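PDB 1IUH: 2'-5' RNA Ligase from Thermus thermophilus, which belongs to the LigT-like family of the 2H phosphoesterase superfamily. Local coordinates for residues A[66-78]-A[89-101]. Residues are numbered along the deposited sequence; the frame is centred on the assembly and turned at random.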
loop_
_atom_site.group_PDB
_atom_site.type_symbol
_atom_site.label_atom_id
_atom_site.label_comp_id
_atom_site.label_asym_id
_atom_site.label_seq_id
_atom_site.Cartn_x
_atom_site.Cartn_y
_atom_site.Cartn_z
ATOM N N LEU A 66 19.018 -2.133 5.973
ATOM C CA LEU A 66 19.098 -1.367 7.194
ATOM C C LEU A 66 17.988 -1.683 8.225
ATOM O O LEU A 66 18.147 -1.438 9.437
ATOM C CB LEU A 66 19.026 0.117 6.834
ATOM C CG LEU A 66 20.138 0.670 5.935
ATOM C CD1 LEU A 66 19.797 2.065 5.458
ATOM C CD2 LEU A 66 21.418 0.692 6.725
ATOM N N GLU A 67 16.854 -2.207 7.769
ATOM C CA GLU A 67 15.740 -2.459 8.700
ATOM C C GLU A 67 15.404 -3.920 8.845
ATOM O O GLU A 67 15.469 -4.677 7.881
ATOM C CB GLU A 67 14.501 -1.702 8.253
ATOM C CG GLU A 67 14.735 -0.218 8.207
ATOM C CD GLU A 67 14.501 0.400 9.543
ATOM O OE1 GLU A 67 13.347 0.393 10.010
ATOM O OE2 GLU A 67 15.452 0.886 10.147
ATOM N N ALA A 68 15.094 -4.302 10.079
ATOM C CA ALA A 68 14.720 -5.673 10.417
ATOM C C ALA A 68 13.205 -6.017 10.200
ATOM O O ALA A 68 12.368 -5.161 10.128
ATOM C CB ALA A 68 15.087 -5.923 11.871
ATOM N N PRO A 69 12.884 -7.311 10.044
ATOM C CA PRO A 69 11.500 -7.764 9.870
ATOM C C PRO A 69 10.822 -7.251 11.134
ATOM O O PRO A 69 11.423 -7.209 12.167
ATOM C CB PRO A 69 11.650 -9.278 9.884
ATOM C CG PRO A 69 12.969 -9.445 9.112
ATOM C CD PRO A 69 13.835 -8.403 9.740
ATOM N N PHE A 70 9.577 -6.825 11.056
ATOM C CA PHE A 70 8.898 -6.300 12.241
ATOM C C PHE A 70 7.446 -6.826 12.241
ATOM O O PHE A 70 6.959 -7.215 11.185
ATOM C CB PHE A 70 8.924 -4.774 12.182
ATOM C CG PHE A 70 8.298 -4.198 10.929
ATOM C CD1 PHE A 70 6.928 -4.014 10.855
ATOM C CD2 PHE A 70 9.117 -3.810 9.811
ATOM C CE1 PHE A 70 6.333 -3.429 9.684
ATOM C CE2 PHE A 70 8.543 -3.224 8.632
ATOM C CZ PHE A 70 7.118 -3.029 8.584
ATOM N N ARG A 71 6.770 -6.842 13.393
ATOM C CA ARG A 71 5.384 -7.312 13.429
ATOM C C ARG A 71 4.406 -6.176 13.182
ATOM O O ARG A 71 4.615 -5.058 13.678
ATOM C CB ARG A 71 5.040 -7.917 14.783
ATOM C CG ARG A 71 5.206 -9.425 14.877
ATOM C CD ARG A 71 6.566 -9.871 15.401
ATOM N NE ARG A 71 6.611 -10.233 16.817
ATOM C CZ ARG A 71 6.519 -9.357 17.806
ATOM N NH1 ARG A 71 6.369 -8.078 17.533
ATOM N NH2 ARG A 71 6.593 -9.756 19.059
ATOM N N ALA A 72 3.363 -6.447 12.388
ATOM C CA ALA A 72 2.309 -5.475 12.122
ATOM C C ALA A 72 1.036 -6.136 12.675
ATOM O O ALA A 72 0.953 -7.380 12.838
ATOM C CB ALA A 72 2.133 -5.225 10.644
ATOM N N ARG A 73 0.053 -5.282 12.949
ATOM C CA ARG A 73 -1.232 -5.674 13.472
ATOM C C ARG A 73 -2.260 -5.022 12.543
ATOM O O ARG A 73 -2.118 -3.876 12.109
ATOM C CB ARG A 73 -1.333 -5.160 14.889
ATOM C CG ARG A 73 -2.630 -5.357 15.543
ATOM C CD ARG A 73 -2.443 -5.935 16.961
ATOM N NE ARG A 73 -3.215 -7.181 17.140
ATOM C CZ ARG A 73 -2.791 -8.218 17.867
ATOM N NH1 ARG A 73 -1.612 -8.145 18.492
ATOM N NH2 ARG A 73 -3.509 -9.348 17.921
ATOM N N LEU A 74 -3.261 -5.808 12.182
ATOM C CA LEU A 74 -4.359 -5.354 11.341
ATOM C C LEU A 74 -5.312 -4.839 12.413
ATOM O O LEU A 74 -5.491 -5.483 13.438
ATOM C CB LEU A 74 -4.927 -6.551 10.596
ATOM C CG LEU A 74 -5.509 -6.351 9.211
ATOM C CD1 LEU A 74 -4.576 -5.574 8.367
ATOM C CD2 LEU A 74 -5.761 -7.687 8.607
ATOM N N ARG A 75 -5.906 -3.674 12.224
ATOM C CA ARG A 75 -6.735 -3.187 13.308
ATOM C C ARG A 75 -7.889 -2.263 12.911
ATOM O O ARG A 75 -7.706 -1.055 12.845
ATOM C CB ARG A 75 -5.782 -2.496 14.290
ATOM C CG ARG A 75 -6.322 -2.277 15.665
ATOM C CD ARG A 75 -5.197 -1.910 16.625
ATOM N NE ARG A 75 -5.753 -1.418 17.890
ATOM C CZ ARG A 75 -6.213 -0.183 18.078
ATOM N NH1 ARG A 75 -6.169 0.706 17.088
ATOM N NH2 ARG A 75 -6.761 0.141 19.247
ATOM N N GLY A 76 -9.075 -2.801 12.643
ATOM C CA GLY A 76 -10.192 -1.925 12.268
ATOM C C GLY A 76 -10.229 -1.455 10.832
ATOM O O GLY A 76 -9.233 -1.569 10.118
ATOM N N THR A 77 -11.375 -0.934 10.397
ATOM C CA THR A 77 -11.559 -0.456 9.008
ATOM C C THR A 77 -11.868 1.035 8.980
ATOM O O THR A 77 -12.071 1.619 10.026
ATOM C CB THR A 77 -12.762 -1.092 8.366
ATOM O OG1 THR A 77 -13.810 -1.069 9.335
ATOM C CG2 THR A 77 -12.502 -2.479 7.894
ATOM N N GLY A 78 -11.914 1.639 7.788
ATOM C CA GLY A 78 -12.257 3.041 7.665
ATOM C C GLY A 78 -12.615 3.440 6.237
ATOM O O GLY A 78 -12.526 2.584 5.323
ATOM N N TRP A 89 -12.773 1.990 0.726
ATOM C CA TRP A 89 -12.985 1.273 1.961
ATOM C C TRP A 89 -11.655 0.558 2.213
ATOM O O TRP A 89 -11.215 -0.218 1.353
ATOM C CB TRP A 89 -14.104 0.252 1.835
ATOM C CG TRP A 89 -14.386 -0.417 3.161
ATOM C CD1 TRP A 89 -14.427 0.192 4.390
ATOM C CD2 TRP A 89 -14.770 -1.768 3.375
ATOM N NE1 TRP A 89 -14.823 -0.696 5.345
ATOM C CE2 TRP A 89 -15.043 -1.910 4.754
ATOM C CE3 TRP A 89 -14.918 -2.886 2.536
ATOM C CZ2 TRP A 89 -15.467 -3.143 5.331
ATOM C CZ3 TRP A 89 -15.343 -4.122 3.116
ATOM C CH2 TRP A 89 -15.613 -4.222 4.499
ATOM N N PHE A 90 -11.045 0.789 3.387
ATOM C CA PHE A 90 -9.756 0.202 3.720
ATOM C C PHE A 90 -9.618 -0.317 5.117
ATOM O O PHE A 90 -10.352 0.026 6.021
ATOM C CB PHE A 90 -8.621 1.232 3.507
ATOM C CG PHE A 90 -8.770 2.496 4.368
ATOM C CD1 PHE A 90 -8.460 2.480 5.722
ATOM C CD2 PHE A 90 -9.350 3.653 3.842
ATOM C CE1 PHE A 90 -8.726 3.567 6.521
ATOM C CE2 PHE A 90 -9.626 4.761 4.660
ATOM C CZ PHE A 90 -9.321 4.722 5.970
ATOM N N ALA A 91 -8.606 -1.139 5.297
ATOM C CA ALA A 91 -8.341 -1.637 6.616
ATOM C C ALA A 91 -7.157 -0.812 7.185
ATOM O O ALA A 91 -6.246 -0.458 6.436
ATOM C CB ALA A 91 -7.981 -3.112 6.532
ATOM N N LYS A 92 -7.176 -0.506 8.493
ATOM C CA LYS A 92 -6.056 0.192 9.131
ATOM C C LYS A 92 -5.087 -0.890 9.663
ATOM O O LYS A 92 -5.491 -1.894 10.252
ATOM C CB LYS A 92 -6.506 1.141 10.285
ATOM C CG LYS A 92 -7.511 2.308 9.923
ATOM C CD LYS A 92 -7.505 3.508 10.938
ATOM C CE LYS A 92 -8.931 3.949 11.512
ATOM N NZ LYS A 92 -9.750 5.047 10.822
ATOM N N ALA A 93 -3.800 -0.709 9.404
ATOM C CA ALA A 93 -2.783 -1.633 9.906
ATOM C C ALA A 93 -1.869 -0.700 10.675
ATOM O O ALA A 93 -1.913 0.502 10.447
ATOM C CB ALA A 93 -2.022 -2.275 8.776
ATOM N N GLU A 94 -1.053 -1.224 11.579
ATOM C CA GLU A 94 -0.158 -0.351 12.336
ATOM C C GLU A 94 1.149 -1.012 12.714
ATOM O O GLU A 94 1.203 -2.227 12.912
ATOM C CB GLU A 94 -0.858 0.149 13.601
ATOM C CG GLU A 94 -0.788 -0.792 14.772
ATOM C CD GLU A 94 -1.627 -0.300 15.952
ATOM O OE1 GLU A 94 -1.469 0.902 16.310
ATOM O OE2 GLU A 94 -2.431 -1.119 16.505
ATOM N N ALA A 95 2.191 -0.197 12.815
ATOM C CA ALA A 95 3.536 -0.634 13.199
ATOM C C ALA A 95 4.524 0.447 12.834
ATOM O O ALA A 95 4.464 1.031 11.753
ATOM C CB ALA A 95 3.934 -1.908 12.481
ATOM N N GLU A 96 5.418 0.727 13.765
ATOM C CA GLU A 96 6.500 1.687 13.578
ATOM C C GLU A 96 7.247 1.439 12.241
ATOM O O GLU A 96 7.630 2.388 11.510
ATOM C CB GLU A 96 7.497 1.499 14.694
ATOM C CG GLU A 96 7.536 2.655 15.638
ATOM C CD GLU A 96 7.918 3.937 14.950
ATOM O OE1 GLU A 96 7.015 4.817 14.778
ATOM O OE2 GLU A 96 9.122 4.043 14.578
ATOM N N GLY A 97 7.466 0.146 11.985
ATOM C CA GLY A 97 8.166 -0.308 10.806
ATOM C C GLY A 97 7.626 0.258 9.506
ATOM O O GLY A 97 8.455 0.575 8.635
ATOM N N PHE A 98 6.292 0.371 9.361
ATOM C CA PHE A 98 5.742 0.937 8.141
ATOM C C PHE A 98 6.171 2.371 8.041
ATOM O O PHE A 98 6.543 2.837 6.962
ATOM C CB PHE A 98 4.205 0.927 8.085
ATOM C CG PHE A 98 3.605 -0.431 8.063
ATOM C CD1 PHE A 98 2.574 -0.752 8.960
ATOM C CD2 PHE A 98 4.088 -1.426 7.167
ATOM C CE1 PHE A 98 2.021 -2.054 8.972
ATOM C CE2 PHE A 98 3.543 -2.740 7.172
ATOM C CZ PHE A 98 2.498 -3.061 8.079
ATOM N N LEU A 99 6.118 3.082 9.157
ATOM C CA LEU A 99 6.470 4.490 9.118
ATOM C C LEU A 99 7.946 4.618 8.829
ATOM O O LEU A 99 8.321 5.453 8.027
ATOM C CB LEU A 99 6.113 5.212 10.430
ATOM C CG LEU A 99 4.709 5.299 11.107
ATOM C CD1 LEU A 99 3.535 4.907 10.201
ATOM C CD2 LEU A 99 4.693 4.396 12.345
ATOM N N ARG A 100 8.782 3.789 9.451
ATOM C CA ARG A 100 10.240 3.850 9.192
ATOM C C ARG A 100 10.560 3.578 7.688
ATOM O O ARG A 100 11.310 4.324 7.033
ATOM C CB ARG A 100 11.034 2.886 10.115
ATOM C CG ARG A 100 11.035 3.271 11.605
ATOM C CD ARG A 100 11.686 2.214 12.483
ATOM N NE ARG A 100 13.116 2.049 12.228
ATOM C CZ ARG A 100 14.094 2.881 12.643
ATOM N NH1 ARG A 100 13.842 3.961 13.377
ATOM N NH2 ARG A 100 15.349 2.684 12.263
ATOM N N LEU A 101 9.966 2.552 7.109
ATOM C CA LEU A 101 10.221 2.350 5.675
ATOM C C LEU A 101 9.673 3.518 4.820
ATOM O O LEU A 101 10.288 3.933 3.848
ATOM C CB LEU A 101 9.619 1.022 5.185
ATOM C CG LEU A 101 10.272 -0.236 5.766
ATOM C CD1 LEU A 101 9.526 -1.492 5.221
ATOM C CD2 LEU A 101 11.761 -0.252 5.432
HETATM O O HOH W 1 11.224 -0.742 9.020
HETATM O O HOH W 2 -16.351 -0.750 7.240
#
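Glu-67, just past the end of helix 53-66, meets Arg-100 side-on in a two-bond salt bridge: Arg-100 NE donates to Glu-67 OE1 and Arg-100 NH2 to Glu-67 OE2, both bonds 2.8 Å long and each to a syn lone pair. The carboxylate and guanidinium planes are turned 30° against each other, and both oxygens sit somewhat out of the guanidinium plane. A water that donates to Glu-67 OE1 and to Gly-97 O ties the acid to the helix backbone as well. Phe-70 lays its ring flat on the first turn of helix 96-113. Gly-97 CA sits 3.5 Å from the ring centroid, almost on the normal, and Leu-101 CD1 lies at the ring edge. With CG between the backbone N and the carbonyl carbon (chi1 57°), the ring also points an edge at the face of Phe-98, a T-shaped pair with centroids 5.3 Å apart. Ala-72 CB meets the end of the Phe-98 ring, 3.4 Å from Phe-98 CZ.

From Arg-73 onward the contact becomes the antiparallel hairpin of strands 70-80 and 88-94, part of the curved sheet of this 2H-type fold, with strand 150-164 bordering its first strand. Arg-73 and Glu-94 form a hydrogen-bonded pair; Leu-74 CD1 rests 4.2 Å from Ala-93 CB, on the face lined by helix 11-21. A beta bulge follows: Arg-75 N and Gly-76 O both bind Lys-92, through its O and N respectively. Thr-77 sets CB 3.7 Å from Trp-89 NE1, while its OG1 bonds to Val-146 N. Gly-78 exchanges two backbone bonds with Phe-90, whose ring folds back over the glycine, with Gly-78 CA 4.1 Å from the centroid of the Phe-90 ring; His-130 stacks with this ring.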